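Local atomic coordinates of periplasmic binding protein component of an ABC type zinc uptake transporter (PDB entry 1PQ4), a protein that probably captures zinc ions in the periplasm and hands them to an ABC transporter for uptake into the cell. Residues 27-32 / 37-42; 55-58 / 62-65; 44-49 / 71-76. One frame throughout, in Å; residues are numbered along the deposited sequence.

How the contacts relate
From the N terminus, contact 1 comes first: leaving strand 24-28, an outermost strand of the four-stranded parallel sheet, the chain loops back on itself and brings His37 to the zinc. Helix 43-48 follows and opens contact 3, whose second half arrives only with the end of helix 67-73. Inside that longer loop contact 2 is nested, closing the short turn after strand 54-57. Contact 1 thus precedes the other two in series. The three meet one another: Leu29 packs against Tyr55, Phe62 approaches His37, and Gln45 of helix 43-48 reaches back to contact 1. Together they tie two sheet strands, two helices and the zinc-binding loop.

Contact 1 (27-32 / 37-42); sequences SVLVPG and HTYEPK. With ZN (zinc ion), chain C.
Leu29 faces Pro41 and Val30 faces Tyr39 where the chain, just off strand 24-28, turns back on itself, running roughly but not strictly antiparallel, with the CA atoms of Leu29 and Pro41 6.9 Å apart. That spacing is too wide for strand pairing, and side chains rather than backbone hydrogen bonds hold the returning loop to the residues just after strand 24-28. Tyr39 does most of the work. With CG anti to the backbone N (chi1 -172°), its ring is carried from the loop toward 27-32 and settles among apolar residues. Val30 lies over one face, its CA 4.3 Å above the ring plane and displaced toward the rim, while Val30 CG2 comes to 3.8 Å from Tyr39 CD2. The pyrrolidine of Pro31 crosses the tyrosine at about a right angle and brings CD to 3.5 Å from Tyr39 CE1. Leu29 packs its CD2 against Pro41 CB at 3.7 Å. Prolines suit both places, since their rigid rings offer apolar surface where the chain is neither helix nor strand. A tyrosine is apt because its hydroxyl can still meet polar partners at the far end of a buried ring. Lys42, bent at its last torsion, donates from NZ, which sits at the ring's edge in its plane, to Tyr39 OH at 2.7 Å, and Gln45 OE1 is a second partner of the same hydroxyl. At the other end of the loop, His37 NE2 binds the zinc ion at 1.9 Å, a water ligand stands 2.3 Å from the metal, and His133 and His197 complete the protein ligands. The arrangement belongs to the metal site of a family 9 solute-binding protein: a loop following a parallel-sheet strand, packed by its tyrosine ring on the residues after that strand, presents a histidine to the zinc.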
# COMPACT_ATOMS: atom_id res chain seq x y z
N SER A 27 5.67 15.46 -4.31
CA SER A 27 6.93 14.78 -4.68
C SER A 27 6.85 13.41 -3.99
O SER A 27 6.17 13.28 -2.97
CB SER A 27 8.16 15.54 -4.17
OG SER A 27 8.40 16.71 -4.94
N VAL A 28 7.52 12.40 -4.54
CA VAL A 28 7.46 11.05 -3.96
C VAL A 28 8.88 10.52 -3.73
O VAL A 28 9.74 10.62 -4.60
CB VAL A 28 6.71 10.09 -4.91
CG1 VAL A 28 6.68 8.63 -4.33
CG2 VAL A 28 5.26 10.62 -5.09
N LEU A 29 9.11 9.92 -2.56
CA LEU A 29 10.43 9.43 -2.20
C LEU A 29 10.81 8.09 -2.83
O LEU A 29 11.90 7.95 -3.41
CB LEU A 29 10.52 9.28 -0.68
CG LEU A 29 11.89 9.38 -0.00
CD1 LEU A 29 11.82 8.67 1.38
CD2 LEU A 29 12.93 8.70 -0.83
N VAL A 30 9.93 7.10 -2.69
CA VAL A 30 10.18 5.76 -3.20
C VAL A 30 9.67 5.48 -4.62
O VAL A 30 8.46 5.57 -4.89
CB VAL A 30 9.55 4.68 -2.26
CG1 VAL A 30 9.86 3.22 -2.77
CG2 VAL A 30 10.04 4.91 -0.80
N PRO A 31 10.57 5.10 -5.55
CA PRO A 31 10.11 4.81 -6.91
C PRO A 31 9.11 3.67 -6.89
O PRO A 31 9.22 2.73 -6.07
CB PRO A 31 11.39 4.37 -7.62
CG PRO A 31 12.44 5.20 -6.94
CD PRO A 31 12.04 5.00 -5.46
N GLY A 32 8.16 3.70 -7.82
CA GLY A 32 7.15 2.66 -7.85
C GLY A 32 7.65 1.25 -8.12
O GLY A 32 6.94 0.28 -7.82
N HIS A 37 10.61 -1.37 1.59
CA HIS A 37 11.19 -1.83 2.84
C HIS A 37 12.73 -1.80 2.93
O HIS A 37 13.28 -1.87 4.01
CB HIS A 37 10.71 -3.24 3.13
CG HIS A 37 9.21 -3.37 3.11
ND1 HIS A 37 8.42 -2.94 4.14
CD2 HIS A 37 8.38 -3.88 2.17
CE1 HIS A 37 7.15 -3.19 3.85
NE2 HIS A 37 7.10 -3.76 2.66
N THR A 38 13.42 -1.73 1.80
CA THR A 38 14.87 -1.69 1.83
C THR A 38 15.36 -0.45 1.10
O THR A 38 16.55 -0.31 0.84
CB THR A 38 15.49 -2.94 1.15
OG1 THR A 38 15.08 -3.01 -0.22
CG2 THR A 38 15.08 -4.20 1.87
N TYR A 39 14.45 0.46 0.76
CA TYR A 39 14.85 1.67 0.06
C TYR A 39 15.66 2.63 0.94
O TYR A 39 15.38 2.80 2.13
CB TYR A 39 13.63 2.45 -0.43
CG TYR A 39 14.00 3.60 -1.33
CD1 TYR A 39 14.52 3.36 -2.60
CD2 TYR A 39 13.85 4.91 -0.91
CE1 TYR A 39 14.88 4.41 -3.43
CE2 TYR A 39 14.21 5.97 -1.74
CZ TYR A 39 14.72 5.70 -2.99
OH TYR A 39 15.07 6.73 -3.83
N GLU A 40 16.66 3.27 0.35
CA GLU A 40 17.40 4.26 1.10
C GLU A 40 17.35 5.52 0.24
O GLU A 40 17.72 5.50 -0.94
CB GLU A 40 18.84 3.83 1.38
CG GLU A 40 19.36 4.59 2.61
CD GLU A 40 20.70 4.10 3.13
OE1 GLU A 40 21.70 4.15 2.36
OE2 GLU A 40 20.75 3.68 4.32
N PRO A 41 16.88 6.64 0.80
CA PRO A 41 16.82 7.85 -0.01
C PRO A 41 18.15 8.30 -0.61
O PRO A 41 19.19 8.19 0.02
CB PRO A 41 16.17 8.90 0.92
CG PRO A 41 16.09 8.30 2.24
CD PRO A 41 16.19 6.79 2.09
N LYS A 42 18.10 8.78 -1.84
CA LYS A 42 19.29 9.24 -2.54
C LYS A 42 19.67 10.64 -2.07
O LYS A 42 18.82 11.45 -1.67
CB LYS A 42 19.04 9.32 -4.05
CG LYS A 42 18.50 8.07 -4.74
CD LYS A 42 17.95 8.49 -6.14
CE LYS A 42 17.43 7.31 -6.94
NZ LYS A 42 16.33 6.57 -6.26
ZN ZN C . 5.56 -4.35 1.65
O HOH W 1 4.91 -3.13 -0.17

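Contact 2 (55-58 / 62-65); sequences YVLI and FEQP
Glu63 and Ile58 set their side chains at about a right angle, and the carboxylate meets the isoleucine's backbone N. Glu63 OE2 accepts from Ile58 N at 2.6 Å, almost straight at 170°, through the lone pair on the side of the other oxygen. A bend at chi2 (91°) turns the carboxylate back toward the strand end. Two further bonds grip it: OE2 also meets Ser8 OG, and OE1 takes the backbone N of Gly59. An acidic side chain in so buried a place is thus supplied with polar partners, and these would probably favour its ionised form. Leu57 crosses the glutamate obliquely and lays CD2 3.6 Å from Glu63 CD, so that aliphatic surface borders the acid group. A lysine in place of Glu63 would probably leave the backbone N-H groups of Ile58 and Gly59 without their carboxylate acceptors and set a positive charge beside the donors. Ile58 also meets Phe62. Its CD1 stands 3.7 Å from Phe62 CD2, while CG2, on the other branch, comes to 3.9 Å from Phe62 CB; a beta-branched residue suits the place because it touches both stem and ring. Tyr55 lies more loosely, OH 4.3 Å from Glu63 CG, and bonds instead to Ser8 OG, the same hydroxyl that Glu63 OE2 meets. Phe62 passes toward the zinc site, meeting Trp135 edge-to-face and packing on Pro36. The contact closes the turn that leaves strand 54-57, which runs between the parallel strands 3-7 and 78-81, and leads the chain on to helix 67-73.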
# COMPACT_ATOMS: atom_id res chain seq x y z
N TYR A 55 5.65 16.50 5.07
CA TYR A 55 6.01 15.17 4.61
C TYR A 55 4.92 14.27 5.15
O TYR A 55 4.60 14.31 6.36
CB TYR A 55 7.38 14.77 5.17
CG TYR A 55 7.83 13.44 4.64
CD1 TYR A 55 8.89 13.35 3.70
CD2 TYR A 55 7.18 12.27 5.02
CE1 TYR A 55 9.27 12.13 3.17
CE2 TYR A 55 7.56 11.05 4.49
CZ TYR A 55 8.61 10.99 3.56
OH TYR A 55 9.02 9.77 3.10
N VAL A 56 4.31 13.48 4.27
CA VAL A 56 3.25 12.59 4.74
C VAL A 56 3.73 11.16 4.94
O VAL A 56 4.09 10.47 3.99
CB VAL A 56 2.04 12.63 3.79
CG1 VAL A 56 0.94 11.59 4.26
CG2 VAL A 56 1.44 14.04 3.82
N LEU A 57 3.76 10.73 6.20
CA LEU A 57 4.20 9.41 6.58
C LEU A 57 3.10 8.37 6.47
O LEU A 57 1.92 8.63 6.79
CB LEU A 57 4.61 9.40 8.05
CG LEU A 57 5.69 10.41 8.48
CD1 LEU A 57 5.62 10.63 10.01
CD2 LEU A 57 7.04 9.89 8.04
N ILE A 58 3.49 7.17 6.06
CA ILE A 58 2.53 6.07 6.11
C ILE A 58 2.40 5.80 7.64
O ILE A 58 1.33 5.51 8.16
CB ILE A 58 3.12 4.82 5.42
CG1 ILE A 58 3.05 4.99 3.88
CG2 ILE A 58 2.42 3.57 5.91
CD1 ILE A 58 4.06 5.93 3.32
N PHE A 62 6.82 2.37 9.13
CA PHE A 62 7.23 2.22 7.72
C PHE A 62 8.50 3.02 7.35
O PHE A 62 9.36 2.54 6.62
CB PHE A 62 6.09 2.68 6.82
CG PHE A 62 6.32 2.39 5.37
CD1 PHE A 62 6.30 1.08 4.91
CD2 PHE A 62 6.46 3.41 4.46
CE1 PHE A 62 6.39 0.79 3.54
CE2 PHE A 62 6.56 3.14 3.08
CZ PHE A 62 6.51 1.82 2.63
N GLU A 63 8.58 4.25 7.84
CA GLU A 63 9.68 5.16 7.55
C GLU A 63 10.82 5.17 8.59
O GLU A 63 11.76 5.96 8.47
CB GLU A 63 9.15 6.59 7.44
CG GLU A 63 8.27 6.90 6.19
CD GLU A 63 6.79 6.68 6.40
OE1 GLU A 63 6.38 6.33 7.53
OE2 GLU A 63 6.01 6.88 5.43
N GLN A 64 10.70 4.33 9.61
CA GLN A 64 11.69 4.27 10.71
C GLN A 64 13.14 4.40 10.23
O GLN A 64 13.92 5.15 10.80
CB GLN A 64 11.52 2.95 11.54
N PRO A 65 13.52 3.66 9.18
CA PRO A 65 14.88 3.70 8.63
C PRO A 65 15.38 5.06 8.10
O PRO A 65 16.58 5.31 8.09
CB PRO A 65 14.82 2.68 7.49
CG PRO A 65 13.66 1.81 7.85
CD PRO A 65 12.67 2.74 8.41

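Contact 3 (44-49 / 71-76); sequences QQLAAL and KAANAN
Asn74 ND2 donates to the backbone O of Leu49 across 2.8 Å, and this is the one hydrogen bond between 44-49 and 71-76. Its N-H points at the oxygen with an angle of 153°, and the donor is tilted 17° from the carbonyl plane, a modestly bent but sound bond. The asparagine reaches so far because CG lies anti to the backbone N (chi1 -167°), which sends the amide toward the other segment. The other side of that amide is busy within its own segment: OD1 takes Asn76 N at 3.0 Å, forming an Asx turn, and has a weak bond to Met77 N as well. Asparagine suits a position where the chain has just left helix 67-73, since one short amide can donate across the contact and accept from the turn that follows. Beside this polar link the packing is sparse. Ala73 points its CB at the other segment, where it lies 3.5 Å from the carbonyl oxygen of Leu46. Its apolar neighbours are Leu46 CB and, at 4.1 Å from the same Ala73 CB, Leu49 CD1. With only a methyl group here, the backbones can draw near, the CA atoms of Leu46 and Ala73 being 5.9 Å apart. Leu49, which is buried, supplies apolar bulk with its side chain while its carbonyl oxygen serves Asn74, so a single residue takes part in both halves of the contact. Elsewhere on the helices, Gln45 turns back to Leu29 and Tyr39, and Lys71 forms a salt bridge with Glu68. The chemistry implies that small apolar groups let the two segments lie close, and that the directional amide bond probably fixes how the chain after helix 67-73 lies against Leu49.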
# COMPACT_ATOMS: atom_id res chain seq x y z
N GLN A 44 20.41 13.32 -3.74
CA GLN A 44 19.71 14.36 -4.47
C GLN A 44 18.29 14.56 -3.93
O GLN A 44 17.74 15.66 -4.03
CB GLN A 44 19.65 14.05 -5.97
CG GLN A 44 19.77 12.58 -6.35
CD GLN A 44 21.17 12.05 -6.12
OE1 GLN A 44 22.15 12.60 -6.64
NE2 GLN A 44 21.28 10.99 -5.35
N GLN A 45 17.70 13.49 -3.39
CA GLN A 45 16.35 13.55 -2.84
C GLN A 45 16.35 14.27 -1.51
O GLN A 45 15.49 15.10 -1.27
CB GLN A 45 15.77 12.15 -2.60
CG GLN A 45 15.39 11.42 -3.83
CD GLN A 45 14.77 10.10 -3.49
OE1 GLN A 45 15.42 9.24 -2.89
NE2 GLN A 45 13.52 9.93 -3.85
N LEU A 46 17.30 13.94 -0.64
CA LEU A 46 17.37 14.60 0.67
C LEU A 46 17.59 16.11 0.49
O LEU A 46 17.06 16.90 1.26
CB LEU A 46 18.50 14.02 1.51
CG LEU A 46 18.30 12.54 1.86
CD1 LEU A 46 19.57 11.99 2.47
CD2 LEU A 46 17.15 12.39 2.80
N ALA A 47 18.36 16.50 -0.54
CA ALA A 47 18.60 17.93 -0.82
C ALA A 47 17.31 18.61 -1.26
O ALA A 47 17.02 19.73 -0.85
CB ALA A 47 19.62 18.09 -1.93
N ALA A 48 16.54 17.93 -2.10
CA ALA A 48 15.29 18.50 -2.61
C ALA A 48 14.30 18.70 -1.49
O ALA A 48 13.40 19.54 -1.59
CB ALA A 48 14.70 17.58 -3.66
N LEU A 49 14.47 17.93 -0.43
CA LEU A 49 13.56 18.01 0.72
C LEU A 49 13.54 19.34 1.42
O LEU A 49 12.60 19.64 2.18
CB LEU A 49 13.90 16.94 1.75
CG LEU A 49 13.15 15.62 1.72
CD1 LEU A 49 13.47 14.87 3.04
CD2 LEU A 49 11.62 15.88 1.60
N LYS A 71 14.34 14.36 9.00
CA LYS A 71 14.32 15.48 9.94
C LYS A 71 15.56 16.37 9.82
O LYS A 71 15.47 17.60 9.88
CB LYS A 71 14.18 14.96 11.38
CG LYS A 71 12.87 14.21 11.63
CD LYS A 71 12.59 13.92 13.12
CE LYS A 71 13.47 12.78 13.67
NZ LYS A 71 13.13 12.35 15.08
N ALA A 72 16.71 15.76 9.63
CA ALA A 72 17.95 16.52 9.48
C ALA A 72 17.96 17.29 8.17
O ALA A 72 18.56 18.38 8.07
CB ALA A 72 19.14 15.57 9.52
N ALA A 73 17.32 16.74 7.14
CA ALA A 73 17.32 17.41 5.84
C ALA A 73 16.43 18.67 5.82
O ALA A 73 16.63 19.62 5.04
CB ALA A 73 16.87 16.42 4.73
N ASN A 74 15.42 18.66 6.68
CA ASN A 74 14.50 19.78 6.76
C ASN A 74 13.86 19.74 8.13
O ASN A 74 12.97 18.94 8.40
CB ASN A 74 13.41 19.66 5.69
CG ASN A 74 12.62 20.96 5.54
OD1 ASN A 74 12.62 21.80 6.44
ND2 ASN A 74 11.93 21.11 4.41
N ALA A 75 14.31 20.63 9.00
CA ALA A 75 13.80 20.66 10.36
C ALA A 75 12.52 21.45 10.48
O ALA A 75 11.85 21.41 11.50
CB ALA A 75 14.85 21.23 11.29
N ASN A 76 12.15 22.16 9.43
CA ASN A 76 10.96 22.97 9.47
C ASN A 76 9.71 22.27 8.95
O ASN A 76 8.59 22.62 9.36
CB ASN A 76 11.23 24.23 8.68
CG ASN A 76 12.41 25.00 9.24
OD1 ASN A 76 12.38 25.42 10.40
ND2 ASN A 76 13.48 25.15 8.44